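Local coordinates for protein N-isopropylammelide isopropylaminohydrolase (Burkholderia multivorans ATCC 17616, PDB 6NBO) that is a zinc-containing member of the amidohydrolase family, built around a TIM-barrel fold with its metal site inside the barrel, at residues H102-A107 / L138-D143; V203-A208 / Q235-L240; L219-R222 / Y228-D231; R321-A326 / V380-R385; N329-D334 / E338-C343. All blocks are in the same frame, centred on the assembly; numbering follows the deposited sequence.

Contact 1: residues H102-A107 / L138-D143; sequences HDAGAA and LHRVLD
Gly105 and Arg140 bring the two backbones together, their CA atoms only 4.6 Å apart, where the first turn of helix 104-117 meets the middle of helix 136-147. With no side chain on Gly105, the aliphatic base of Arg140 can lie directly against the opposing main chain: Arg140 CB is 3.5 Å from Gly105 N and also packs against the carbonyl carbon of Ala104. The methyl group of Ala104 adds a 3.9 Å contact, CB to CB, with Arg140. Asp103 occupies the N-cap of the same helix. Its CG lies anti to the backbone N (chi1 174°), which folds the carboxylate back over the helix start. There OD1 accepts from Gly105 N at 2.8 Å and OD2 from Ala106 N at 3.2 Å, both donors standing well above the carboxylate plane. Asp103 OD1 touches Arg140 through carbon, 3.7 Å from CD, and the opposite charges make no direct bond. Bends at chi2 and chi3 turn the guanidinium away from the facing segment, toward Asp143 of its own helix, where Arg140 NH1 forms a 3.1 Å salt bridge to the syn side of Asp143 OD2; a weak bond runs from Arg140 NE to the same oxygen. Around this partly buried junction, Ala104 and Val141 both rest on the loop at Asp69, while Leu138 and Val141 pack on Ile156 of strand 153-159 and Leu138 also reaches helix 170-180.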
# COMPACT_ATOMS: atom_id res chain seq x y z
N HIS A 102 4.40 -14.57 19.08
CA HIS A 102 4.21 -14.21 17.68
C HIS A 102 5.50 -13.67 17.08
O HIS A 102 6.16 -12.81 17.67
CB HIS A 102 3.09 -13.18 17.53
CG HIS A 102 2.77 -12.83 16.10
ND1 HIS A 102 3.43 -11.82 15.42
CD2 HIS A 102 1.88 -13.35 15.23
CE1 HIS A 102 2.95 -11.74 14.19
NE2 HIS A 102 2.01 -12.66 14.05
N ASP A 103 5.86 -14.20 15.91
CA ASP A 103 7.10 -13.84 15.21
C ASP A 103 6.72 -13.04 13.97
O ASP A 103 6.29 -13.61 12.96
CB ASP A 103 7.89 -15.09 14.86
CG ASP A 103 9.11 -14.79 13.99
OD1 ASP A 103 9.63 -13.65 14.04
OD2 ASP A 103 9.55 -15.71 13.25
N ALA A 104 6.91 -11.72 14.03
CA ALA A 104 6.67 -10.89 12.85
C ALA A 104 7.58 -11.28 11.69
O ALA A 104 7.31 -10.85 10.56
CB ALA A 104 6.86 -9.41 13.20
N GLY A 105 8.62 -12.07 11.92
CA GLY A 105 9.53 -12.50 10.87
C GLY A 105 8.92 -13.50 9.92
O GLY A 105 8.77 -13.22 8.73
N ALA A 106 8.57 -14.69 10.42
CA ALA A 106 8.00 -15.70 9.53
C ALA A 106 6.66 -15.25 8.98
O ALA A 106 6.36 -15.52 7.81
CB ALA A 106 7.86 -17.04 10.27
N ALA A 107 5.87 -14.54 9.79
CA ALA A 107 4.56 -14.09 9.35
C ALA A 107 4.68 -13.09 8.21
O ALA A 107 4.03 -13.25 7.16
CB ALA A 107 3.80 -13.49 10.52
N LEU A 138 10.18 -3.96 13.92
CA LEU A 138 10.91 -3.36 12.81
C LEU A 138 12.03 -4.28 12.32
O LEU A 138 12.16 -4.52 11.11
CB LEU A 138 11.47 -2.01 13.23
CG LEU A 138 12.30 -1.33 12.15
CD1 LEU A 138 11.43 -1.07 10.91
CD2 LEU A 138 12.93 -0.03 12.68
N HIS A 139 12.85 -4.79 13.24
CA HIS A 139 13.96 -5.65 12.84
C HIS A 139 13.47 -6.89 12.10
O HIS A 139 14.10 -7.34 11.14
CB HIS A 139 14.80 -6.05 14.06
CG HIS A 139 15.64 -4.94 14.61
ND1 HIS A 139 16.37 -4.09 13.81
CD2 HIS A 139 15.86 -4.53 15.88
CE1 HIS A 139 17.00 -3.20 14.56
NE2 HIS A 139 16.71 -3.45 15.82
N ARG A 140 12.34 -7.47 12.53
CA ARG A 140 11.82 -8.65 11.84
C ARG A 140 11.36 -8.31 10.42
O ARG A 140 11.61 -9.08 9.48
CB ARG A 140 10.68 -9.28 12.64
CG ARG A 140 11.06 -9.76 14.05
CD ARG A 140 12.06 -10.91 14.05
NE ARG A 140 13.42 -10.51 13.69
CZ ARG A 140 14.34 -10.06 14.54
NH1 ARG A 140 15.54 -9.71 14.09
NH2 ARG A 140 14.05 -9.94 15.83
N VAL A 141 10.67 -7.18 10.25
CA VAL A 141 10.24 -6.80 8.91
C VAL A 141 11.44 -6.40 8.06
O VAL A 141 11.47 -6.67 6.85
CB VAL A 141 9.19 -5.68 8.99
CG1 VAL A 141 8.80 -5.20 7.59
CG2 VAL A 141 7.96 -6.20 9.74
N LEU A 142 12.46 -5.76 8.65
CA LEU A 142 13.68 -5.47 7.89
C LEU A 142 14.35 -6.74 7.39
O LEU A 142 14.88 -6.77 6.28
CB LEU A 142 14.66 -4.64 8.72
CG LEU A 142 14.25 -3.20 9.03
CD1 LEU A 142 15.17 -2.62 10.08
CD2 LEU A 142 14.27 -2.32 7.77
N ASP A 143 14.36 -7.80 8.22
CA ASP A 143 14.87 -9.09 7.76
C ASP A 143 14.08 -9.59 6.56
O ASP A 143 14.65 -10.05 5.57
CB ASP A 143 14.78 -10.15 8.88
CG ASP A 143 15.75 -9.91 10.02
OD1 ASP A 143 16.73 -9.15 9.86
OD2 ASP A 143 15.53 -10.51 11.09

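Contact 2: residues V203-A208 / Q235-L240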
# COMPACT_ATOMS: atom_id res chain seq x y z
N VAL A 203 5.62 17.23 17.30
CA VAL A 203 6.62 16.21 17.64
C VAL A 203 6.90 15.31 16.43
O VAL A 203 8.05 15.07 16.06
CB VAL A 203 6.16 15.39 18.86
CG1 VAL A 203 6.98 14.10 18.98
CG2 VAL A 203 6.30 16.22 20.15
N LEU A 204 5.84 14.81 15.80
CA LEU A 204 6.01 13.91 14.66
C LEU A 204 6.71 14.61 13.49
O LEU A 204 7.65 14.06 12.90
CB LEU A 204 4.66 13.37 14.23
CG LEU A 204 4.00 12.36 15.17
CD1 LEU A 204 2.58 12.06 14.70
CD2 LEU A 204 4.85 11.08 15.23
N PHE A 205 6.25 15.81 13.12
CA PHE A 205 6.91 16.48 12.00
C PHE A 205 8.35 16.83 12.34
O PHE A 205 9.22 16.83 11.45
CB PHE A 205 6.13 17.73 11.57
CG PHE A 205 5.04 17.43 10.57
CD1 PHE A 205 3.81 16.95 11.00
CD2 PHE A 205 5.27 17.58 9.21
CE1 PHE A 205 2.81 16.64 10.07
CE2 PHE A 205 4.28 17.29 8.29
CZ PHE A 205 3.05 16.82 8.71
N GLY A 206 8.64 17.13 13.61
CA GLY A 206 10.01 17.40 14.00
C GLY A 206 10.91 16.20 13.78
O GLY A 206 12.02 16.33 13.25
N ILE A 207 10.44 15.02 14.16
CA ILE A 207 11.25 13.81 13.98
C ILE A 207 11.48 13.55 12.50
O ILE A 207 12.61 13.30 12.07
CB ILE A 207 10.59 12.61 14.67
CG1 ILE A 207 10.50 12.85 16.18
CG2 ILE A 207 11.36 11.30 14.35
CD1 ILE A 207 9.60 11.85 16.90
N ALA A 208 10.41 13.61 11.70
CA ALA A 208 10.56 13.34 10.27
C ALA A 208 11.49 14.35 9.62
O ALA A 208 12.33 14.00 8.78
CB ALA A 208 9.20 13.34 9.59
N GLN A 235 -1.48 22.24 7.50
CA GLN A 235 -0.77 23.48 7.84
C GLN A 235 0.72 23.22 8.02
O GLN A 235 1.57 23.95 7.49
CB GLN A 235 -1.32 24.08 9.12
CG GLN A 235 -2.63 24.81 9.00
CD GLN A 235 -2.88 25.65 10.23
OE1 GLN A 235 -1.97 26.30 10.74
NE2 GLN A 235 -4.11 25.63 10.73
N ARG A 236 1.06 22.19 8.80
CA ARG A 236 2.45 21.87 9.05
C ARG A 236 3.14 21.41 7.77
O ARG A 236 4.29 21.78 7.50
CB ARG A 236 2.54 20.79 10.14
CG ARG A 236 3.81 20.83 10.95
CD ARG A 236 3.83 22.05 11.88
NE ARG A 236 5.16 22.32 12.40
CZ ARG A 236 5.89 23.38 12.08
NH1 ARG A 236 7.10 23.54 12.60
NH2 ARG A 236 5.41 24.31 11.25
N THR A 237 2.45 20.60 6.96
CA THR A 237 2.99 20.14 5.69
C THR A 237 3.39 21.32 4.80
O THR A 237 4.46 21.33 4.19
CB THR A 237 1.96 19.27 4.96
OG1 THR A 237 1.61 18.15 5.78
CG2 THR A 237 2.53 18.78 3.64
N ALA A 238 2.50 22.31 4.71
CA ALA A 238 2.79 23.49 3.90
C ALA A 238 3.91 24.32 4.52
O ALA A 238 4.83 24.76 3.81
CB ALA A 238 1.53 24.34 3.75
N ALA A 239 3.86 24.53 5.84
CA ALA A 239 4.86 25.38 6.49
C ALA A 239 6.27 24.83 6.32
O ALA A 239 7.22 25.59 6.12
CB ALA A 239 4.51 25.55 7.97
N LEU A 240 6.43 23.52 6.38
CA LEU A 240 7.73 22.89 6.22
C LEU A 240 8.08 22.57 4.77
O LEU A 240 9.12 21.97 4.51
CB LEU A 240 7.80 21.61 7.06
CG LEU A 240 7.70 21.87 8.56
CD1 LEU A 240 7.66 20.56 9.33
CD2 LEU A 240 8.86 22.74 9.02
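The ring of Phe205 projects from helix 197-211 toward the end of helix 223-239, and Arg236, Thr237 and Leu240 each meet a different part of it. Arg236 lies over one face. Its CG stands 4.0 Å from the ring centroid, 23° off the normal, in a CH-pi contact displaced toward the rim, nearest to Phe205 CG at 3.6 Å. The Phe205 and Arg236 side chains run past one another in opposite senses; a bend at chi2 (71°) of Arg236 takes its guanidinium beyond the ring, with the two planes 50° apart. That guanidinium has Leu240 CG over one of its faces, so the same leucine packs on both guanidinium and ring. Leu240 CD1 approaches the ring obliquely, 3.8 Å from Phe205 CD2. At the far end of the ring, Phe205 CZ comes within 3.5 Å of Thr237 OG1, again obliquely; this hydroxyl is hydrogen-bonded to Ile233 O one turn back in its own helix. Behind the contact, Phe205 reaches Leu215 and Val246 on two barrel strands. Attraction across the pair of helices rests on dispersion and burial of the aromatic ring, with the arginine contributing its methylene groups and its charged end turned away to a long, weak ion pair with Asp202.

Contact 3: residues L219-R222 / Y228-D231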
# COMPACT_ATOMS: atom_id res chain seq x y z
N LEU A 219 -5.55 8.47 10.27
CA LEU A 219 -6.52 9.44 10.78
C LEU A 219 -7.88 8.77 10.80
O LEU A 219 -8.58 8.76 9.78
CB LEU A 219 -6.52 10.73 9.94
CG LEU A 219 -7.34 11.84 10.60
CD1 LEU A 219 -6.77 12.20 11.98
CD2 LEU A 219 -7.43 13.08 9.72
N HIS A 220 -8.25 8.20 11.95
CA HIS A 220 -9.56 7.61 12.14
C HIS A 220 -10.59 8.59 12.65
O HIS A 220 -11.78 8.25 12.70
CB HIS A 220 -9.53 6.46 13.15
CG HIS A 220 -8.42 5.48 12.94
ND1 HIS A 220 -7.23 5.56 13.62
CD2 HIS A 220 -8.34 4.38 12.15
CE1 HIS A 220 -6.45 4.55 13.26
NE2 HIS A 220 -7.10 3.83 12.36
N GLU A 221 -10.16 9.77 13.09
CA GLU A 221 -11.06 10.67 13.81
C GLU A 221 -12.23 11.07 12.92
O GLU A 221 -12.06 11.37 11.73
CB GLU A 221 -10.30 11.91 14.28
CG GLU A 221 -9.19 11.58 15.27
CD GLU A 221 -8.36 12.79 15.63
OE1 GLU A 221 -8.54 13.85 14.99
OE2 GLU A 221 -7.55 12.70 16.57
N ARG A 222 -13.41 11.05 13.50
CA ARG A 222 -14.63 11.29 12.75
C ARG A 222 -15.02 12.76 12.79
O ARG A 222 -14.67 13.48 13.74
CB ARG A 222 -15.76 10.43 13.33
CG ARG A 222 -15.43 8.95 13.31
CD ARG A 222 -15.54 8.41 11.89
NE ARG A 222 -16.84 8.78 11.33
CZ ARG A 222 -17.96 8.11 11.55
NH1 ARG A 222 -17.94 7.01 12.30
NH2 ARG A 222 -19.10 8.52 11.02
N TYR A 228 -10.44 19.01 11.99
CA TYR A 228 -9.49 19.85 12.71
C TYR A 228 -8.08 19.27 12.65
O TYR A 228 -7.12 19.99 12.37
CB TYR A 228 -9.94 20.01 14.17
CG TYR A 228 -8.87 20.59 15.06
CD1 TYR A 228 -8.66 21.96 15.16
CD2 TYR A 228 -8.03 19.75 15.79
CE1 TYR A 228 -7.66 22.48 15.98
CE2 TYR A 228 -7.04 20.25 16.59
CZ TYR A 228 -6.86 21.61 16.68
OH TYR A 228 -5.85 22.08 17.49
N SER A 229 -7.93 17.97 12.94
CA SER A 229 -6.60 17.37 12.92
C SER A 229 -6.00 17.43 11.53
O SER A 229 -4.81 17.72 11.37
CB SER A 229 -6.66 15.92 13.41
OG SER A 229 -6.90 15.86 14.80
N LEU A 230 -6.81 17.13 10.51
CA LEU A 230 -6.34 17.19 9.13
C LEU A 230 -5.85 18.59 8.77
O LEU A 230 -4.79 18.75 8.14
CB LEU A 230 -7.46 16.76 8.18
CG LEU A 230 -7.09 16.68 6.69
CD1 LEU A 230 -5.79 15.90 6.48
CD2 LEU A 230 -8.23 16.06 5.89
N ASP A 231 -6.59 19.62 9.18
CA ASP A 231 -6.15 20.99 8.93
C ASP A 231 -4.79 21.26 9.56
O ASP A 231 -3.92 21.88 8.94
CB ASP A 231 -7.18 21.99 9.45
CG ASP A 231 -6.67 23.42 9.39
OD1 ASP A 231 -6.41 23.91 8.28
OD2 ASP A 231 -6.52 24.05 10.45
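Leu219 ends strand 215-219 of the TIM barrel, next to the zinc ligand His218, and Glu221 lies in the following beta-alpha loop; both turn onto Ser229 and Leu230 of helix 223-239. The polar link is a single short bond, Ser229 OG donating to Glu221 OE1 at 2.6 Å. The hydroxyl meets the syn side of that oxygen and lies 17° out of the carboxylate plane. Glu221 reaches it with a chain extended beyond CG (chi2 175°), whereas OE2 of the same carboxylate accepts from the backbone N atoms of Cys191 and Ala192. Three donors thus grip this buried carboxylate and probably stabilise its negative charge, while fixing its rotation. Beside the bond, the two methyl branches of Leu219 divide their contacts: CD1 lies 4.0 Å from Ser229 CB, and CD2 is at the same distance from Leu230 CB. The two leucine side chains cross at about a right angle. The Leu219 side chain is about 10 Å from a bound zinc ion and faces the outer helix. Leu219 and Leu230 both pack on Ile248 of the adjacent strand 246-250, to which Leu219 is also joined by backbone bonding at Ser249, while Glu221 connects this unit to the loop that follows strand 184-188.

Contact 4: residues R321-A326 / V380-R385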
# COMPACT_ATOMS: atom_id res chain seq x y z
N ARG A 321 -8.83 -6.34 -3.50
CA ARG A 321 -8.99 -5.06 -2.80
C ARG A 321 -9.57 -4.00 -3.73
O ARG A 321 -10.42 -3.20 -3.33
CB ARG A 321 -7.66 -4.60 -2.21
CG ARG A 321 -7.75 -3.34 -1.35
CD ARG A 321 -8.80 -3.45 -0.26
NE ARG A 321 -8.75 -4.72 0.47
CZ ARG A 321 -9.47 -4.97 1.57
NH1 ARG A 321 -10.26 -4.03 2.07
NH2 ARG A 321 -9.39 -6.14 2.17
N ALA A 322 -9.14 -4.00 -4.99
CA ALA A 322 -9.73 -3.10 -5.97
C ALA A 322 -11.21 -3.36 -6.11
O ALA A 322 -12.02 -2.41 -6.15
CB ALA A 322 -9.03 -3.26 -7.33
N MET A 323 -11.60 -4.63 -6.18
CA MET A 323 -13.01 -4.98 -6.24
C MET A 323 -13.76 -4.44 -5.02
O MET A 323 -14.87 -3.92 -5.15
CB MET A 323 -13.19 -6.50 -6.32
CG MET A 323 -14.64 -6.93 -6.54
SD MET A 323 -14.87 -8.69 -6.26
CE MET A 323 -14.74 -8.76 -4.47
N LEU A 324 -13.17 -4.56 -3.83
CA LEU A 324 -13.89 -4.12 -2.64
C LEU A 324 -14.00 -2.59 -2.59
O LEU A 324 -15.02 -2.05 -2.15
CB LEU A 324 -13.20 -4.64 -1.38
CG LEU A 324 -13.25 -6.16 -1.18
CD1 LEU A 324 -12.35 -6.54 -0.01
CD2 LEU A 324 -14.68 -6.60 -0.91
N ILE A 325 -12.96 -1.90 -3.04
CA ILE A 325 -13.03 -0.44 -3.16
C ILE A 325 -14.16 -0.04 -4.12
O ILE A 325 -14.97 0.84 -3.82
CB ILE A 325 -11.66 0.12 -3.61
CG1 ILE A 325 -10.64 -0.05 -2.48
CG2 ILE A 325 -11.77 1.58 -4.03
CD1 ILE A 325 -9.20 0.25 -2.89
N ALA A 326 -14.22 -0.70 -5.28
CA ALA A 326 -15.27 -0.42 -6.25
C ALA A 326 -16.65 -0.65 -5.65
O ALA A 326 -17.55 0.19 -5.78
CB ALA A 326 -15.05 -1.29 -7.50
N VAL A 380 -13.32 -7.83 -11.06
CA VAL A 380 -14.35 -8.58 -10.33
C VAL A 380 -14.09 -10.08 -10.32
O VAL A 380 -14.44 -10.77 -9.35
CB VAL A 380 -15.77 -8.28 -10.88
CG1 VAL A 380 -16.03 -6.78 -10.92
CG2 VAL A 380 -15.99 -8.92 -12.23
N ALA A 381 -13.49 -10.63 -11.38
CA ALA A 381 -13.27 -12.07 -11.42
C ALA A 381 -12.00 -12.49 -10.70
O ALA A 381 -11.89 -13.66 -10.30
CB ALA A 381 -13.19 -12.57 -12.87
N ARG A 382 -11.05 -11.58 -10.51
CA ARG A 382 -9.79 -11.87 -9.84
C ARG A 382 -9.13 -13.16 -10.36
O ARG A 382 -8.79 -14.05 -9.58
CB ARG A 382 -10.00 -11.97 -8.33
CG ARG A 382 -10.49 -10.64 -7.69
CD ARG A 382 -11.44 -10.91 -6.52
NE ARG A 382 -12.77 -11.35 -6.94
CZ ARG A 382 -13.62 -12.01 -6.16
NH1 ARG A 382 -13.25 -12.33 -4.92
NH2 ARG A 382 -14.82 -12.36 -6.60
N PRO A 383 -8.96 -13.29 -11.68
CA PRO A 383 -8.36 -14.52 -12.21
C PRO A 383 -6.98 -14.76 -11.62
O PRO A 383 -6.26 -13.83 -11.26
CB PRO A 383 -8.29 -14.26 -13.72
CG PRO A 383 -8.24 -12.80 -13.86
CD PRO A 383 -9.08 -12.24 -12.71
N VAL A 384 -6.61 -16.04 -11.52
CA VAL A 384 -5.29 -16.40 -11.00
C VAL A 384 -4.22 -15.68 -11.80
O VAL A 384 -4.38 -15.45 -13.00
CB VAL A 384 -5.10 -17.93 -11.05
CG1 VAL A 384 -5.06 -18.42 -12.49
CG2 VAL A 384 -3.83 -18.34 -10.31
N ARG A 385 -3.15 -15.26 -11.12
CA ARG A 385 -2.02 -14.68 -11.86
C ARG A 385 -1.32 -15.81 -12.61
O ARG A 385 -0.63 -16.64 -12.01
CB ARG A 385 -1.04 -13.97 -10.93
CG ARG A 385 -1.65 -13.00 -9.94
CD ARG A 385 -2.66 -12.03 -10.55
NE ARG A 385 -4.04 -12.37 -10.21
CZ ARG A 385 -4.67 -11.93 -9.12
NH1 ARG A 385 -4.04 -11.14 -8.26
NH2 ARG A 385 -5.93 -12.28 -8.90
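Met323 and Arg382 form the tight part of this contact, the thioether sulfur lying over one face of the guanidinium group. Met323 SD stands 3.3 Å above that plane, displaced toward the rim, at 3.5 Å from both Arg382 NE and Arg382 CZ. The methyl carbon follows over the same group, with Met323 CE 3.8 Å from Arg382 CZ. Met323 is extended through chi1 and chi2 and bends only at chi3 (73°), which lays CE over the guanidinium. The flat group is held in place from its edge: Arg382 NE and NH2 approach Val380 O side-on, at 3.0 Å and 3.2 Å, with the acceptor close to the guanidinium plane. NH1 has a partner on the other helix, in a salt bridge to Glu320, so all three nitrogens are engaged and the salt bridge probably offsets part of the charge beside the sulfur. Arg382 has positive phi and is the first residue to leave helix 375-381. Helix 318-328, which carries Met323, follows the last of the parallel barrel strands, whereas helix 375-381 lies between strands 367-370 and 387-390; the contact therefore joins an outer helix of the barrel to the connection between those two strands. Toward the Val380 side chain the packing thins out. Met323 CG is 4.1 Å from Val380 CA, and the valine side chain stays 4.6 Å or more from segment 321-326. Val380 and Ala381 are exposed there, the latter with its CB directed away from the facing helix.

Contact 5: residues N329-D334 / E338-C343; sequences NDFRRD and EVALEC
Phe331 has CG anti to its own carbonyl carbon (chi1 -71°), and with chi2 close to zero (-6°) the ring is laid in the angle between the incoming loop and helix 334-342, one edge turned to Ala340. Ala340 CB lies near the ring plane, 4.1 Å from Phe331 CD2. Val339 approaches obliquely, its CG1 4.2 Å from Phe331 CE2. One face of the ring is covered from within the loop by Asn329 CB, 3.5 Å above the plane and displaced toward the rim. Val289 and Leu290 of helix 289-295 and Ala326 of helix 318-328 also touch Phe331, so the buried aromatic is wedged among several helices. Nearer the surface the contact becomes polar and purely helical: Glu338 N donates to Asp334 O at 3.0 Å, an i to i+4 bond in the first turns of helix 334-342. Glu338 CG, set beside the backbone N by chi1 (-67°), comes to 3.4 Å from Asp334 O, and the chain is extended from there to the carboxylate. Its OE2 stays 5.7 Å from Asp334 OD2, a separation that probably eases the like-charge repulsion. The loop itself begins where helix 318-328 stops in a Schellman motif, Phe331 N bonding to Ala326 O and Asp330 N to Met327 O, with Asp330 at positive phi as the C-prime residue. Arg333 then takes the N-cap position of the next helix. The arrangement is that of a short helix-to-helix connection, in which the hydrophobic residue just after a Schellman turn folds inward between the two helices it joins.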
# COMPACT_ATOMS: atom_id res chain seq x y z
N ASN A 329 -17.62 2.02 -3.16
CA ASN A 329 -17.93 3.28 -3.80
C ASN A 329 -19.10 3.17 -4.78
O ASN A 329 -19.37 4.13 -5.52
CB ASN A 329 -16.69 3.82 -4.50
CG ASN A 329 -15.73 4.49 -3.54
OD1 ASN A 329 -15.74 5.71 -3.39
ND2 ASN A 329 -14.90 3.70 -2.85
N ASP A 330 -19.79 2.03 -4.79
CA ASP A 330 -20.98 1.81 -5.63
C ASP A 330 -20.64 1.90 -7.11
O ASP A 330 -21.46 2.33 -7.92
CB ASP A 330 -22.11 2.78 -5.26
CG ASP A 330 -23.49 2.24 -5.60
OD1 ASP A 330 -23.60 1.04 -5.92
OD2 ASP A 330 -24.45 3.02 -5.56
N PHE A 331 -19.42 1.53 -7.48
CA PHE A 331 -19.03 1.53 -8.89
C PHE A 331 -19.75 0.41 -9.64
O PHE A 331 -19.87 -0.70 -9.14
CB PHE A 331 -17.52 1.35 -9.03
CG PHE A 331 -16.69 2.55 -8.60
CD1 PHE A 331 -17.29 3.75 -8.25
CD2 PHE A 331 -15.31 2.46 -8.58
CE1 PHE A 331 -16.51 4.84 -7.86
CE2 PHE A 331 -14.52 3.54 -8.20
CZ PHE A 331 -15.13 4.74 -7.84
N ARG A 332 -20.23 0.72 -10.85
CA ARG A 332 -20.82 -0.31 -11.70
C ARG A 332 -20.22 -0.25 -13.10
O ARG A 332 -20.08 -1.28 -13.76
CB ARG A 332 -22.34 -0.17 -11.79
CG ARG A 332 -23.07 -0.06 -10.46
CD ARG A 332 -23.52 -1.41 -9.91
NE ARG A 332 -24.27 -1.26 -8.67
CZ ARG A 332 -25.55 -1.58 -8.50
NH1 ARG A 332 -26.25 -2.10 -9.50
NH2 ARG A 332 -26.13 -1.39 -7.32
N ARG A 333 -19.92 0.96 -13.57
CA ARG A 333 -19.43 1.14 -14.93
C ARG A 333 -18.02 0.57 -15.07
O ARG A 333 -17.22 0.58 -14.13
CB ARG A 333 -19.40 2.63 -15.30
CG ARG A 333 -20.75 3.36 -15.21
CD ARG A 333 -20.55 4.88 -15.27
NE ARG A 333 -19.66 5.23 -16.37
CZ ARG A 333 -20.07 5.61 -17.58
NH1 ARG A 333 -21.36 5.74 -17.84
NH2 ARG A 333 -19.17 5.87 -18.52
N ASP A 334 -17.70 0.10 -16.28
CA ASP A 334 -16.35 -0.40 -16.54
C ASP A 334 -15.30 0.64 -16.21
O ASP A 334 -14.27 0.33 -15.61
CB ASP A 334 -16.21 -0.83 -18.01
CG ASP A 334 -16.82 -2.18 -18.30
OD1 ASP A 334 -17.69 -2.63 -17.52
OD2 ASP A 334 -16.45 -2.79 -19.33
N GLU A 338 -12.13 0.59 -13.54
CA GLU A 338 -10.74 0.90 -13.86
C GLU A 338 -10.18 1.97 -12.95
O GLU A 338 -8.98 1.98 -12.66
CB GLU A 338 -10.63 1.30 -15.34
CG GLU A 338 -10.95 0.13 -16.27
CD GLU A 338 -10.83 0.50 -17.74
OE1 GLU A 338 -10.06 1.43 -18.06
OE2 GLU A 338 -11.49 -0.16 -18.57
N VAL A 339 -11.04 2.88 -12.46
CA VAL A 339 -10.59 3.83 -11.45
C VAL A 339 -10.21 3.09 -10.17
O VAL A 339 -9.21 3.41 -9.52
CB VAL A 339 -11.68 4.89 -11.17
CG1 VAL A 339 -11.31 5.70 -9.93
CG2 VAL A 339 -11.85 5.79 -12.38
N ALA A 340 -11.00 2.08 -9.80
CA ALA A 340 -10.65 1.30 -8.62
C ALA A 340 -9.34 0.54 -8.85
O ALA A 340 -8.49 0.48 -7.95
CB ALA A 340 -11.78 0.34 -8.25
N LEU A 341 -9.16 -0.01 -10.04
CA LEU A 341 -7.90 -0.70 -10.35
C LEU A 341 -6.71 0.26 -10.29
O LEU A 341 -5.61 -0.13 -9.87
CB LEU A 341 -7.99 -1.37 -11.72
CG LEU A 341 -6.75 -2.13 -12.22
CD1 LEU A 341 -6.45 -3.31 -11.29
CD2 LEU A 341 -6.98 -2.63 -13.65
N GLU A 342 -6.91 1.51 -10.71
CA GLU A 342 -5.85 2.51 -10.59
C GLU A 342 -5.38 2.67 -9.14
O GLU A 342 -4.20 2.95 -8.90
CB GLU A 342 -6.35 3.85 -11.15
CG GLU A 342 -5.28 4.91 -11.20
CD GLU A 342 -5.76 6.24 -11.79
OE1 GLU A 342 -6.98 6.52 -11.76
OE2 GLU A 342 -4.89 7.01 -12.27
N CYS A 343 -6.27 2.49 -8.16
CA CYS A 343 -5.90 2.60 -6.75
C CYS A 343 -4.90 1.53 -6.29
O CYS A 343 -4.28 1.71 -5.24
CB CYS A 343 -7.15 2.50 -5.85
SG CYS A 343 -8.30 3.87 -6.10

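How the contacts relate
From the N terminus, contact 1 closes the first loop, joining helices 104-117 and 136-147 across strand 120-128. Contact 2 follows in series and closes a loop from helix 197-211 to helix 223-239; contact 3 is nested within it, binding the end of strand 215-219 to the same second helix. Contact 4 then spans from helix 318-328 to the end of helix 375-381 and encloses contact 5, the connection between helices 318-328 and 334-342. These last two touch directly, Ala326 CB meeting Ala340 CB at 3.7 Å. Contacts 2 and 4 lie on opposite sides of the chain centre, as do contacts 1 and 5. No two of the five cross along the chain.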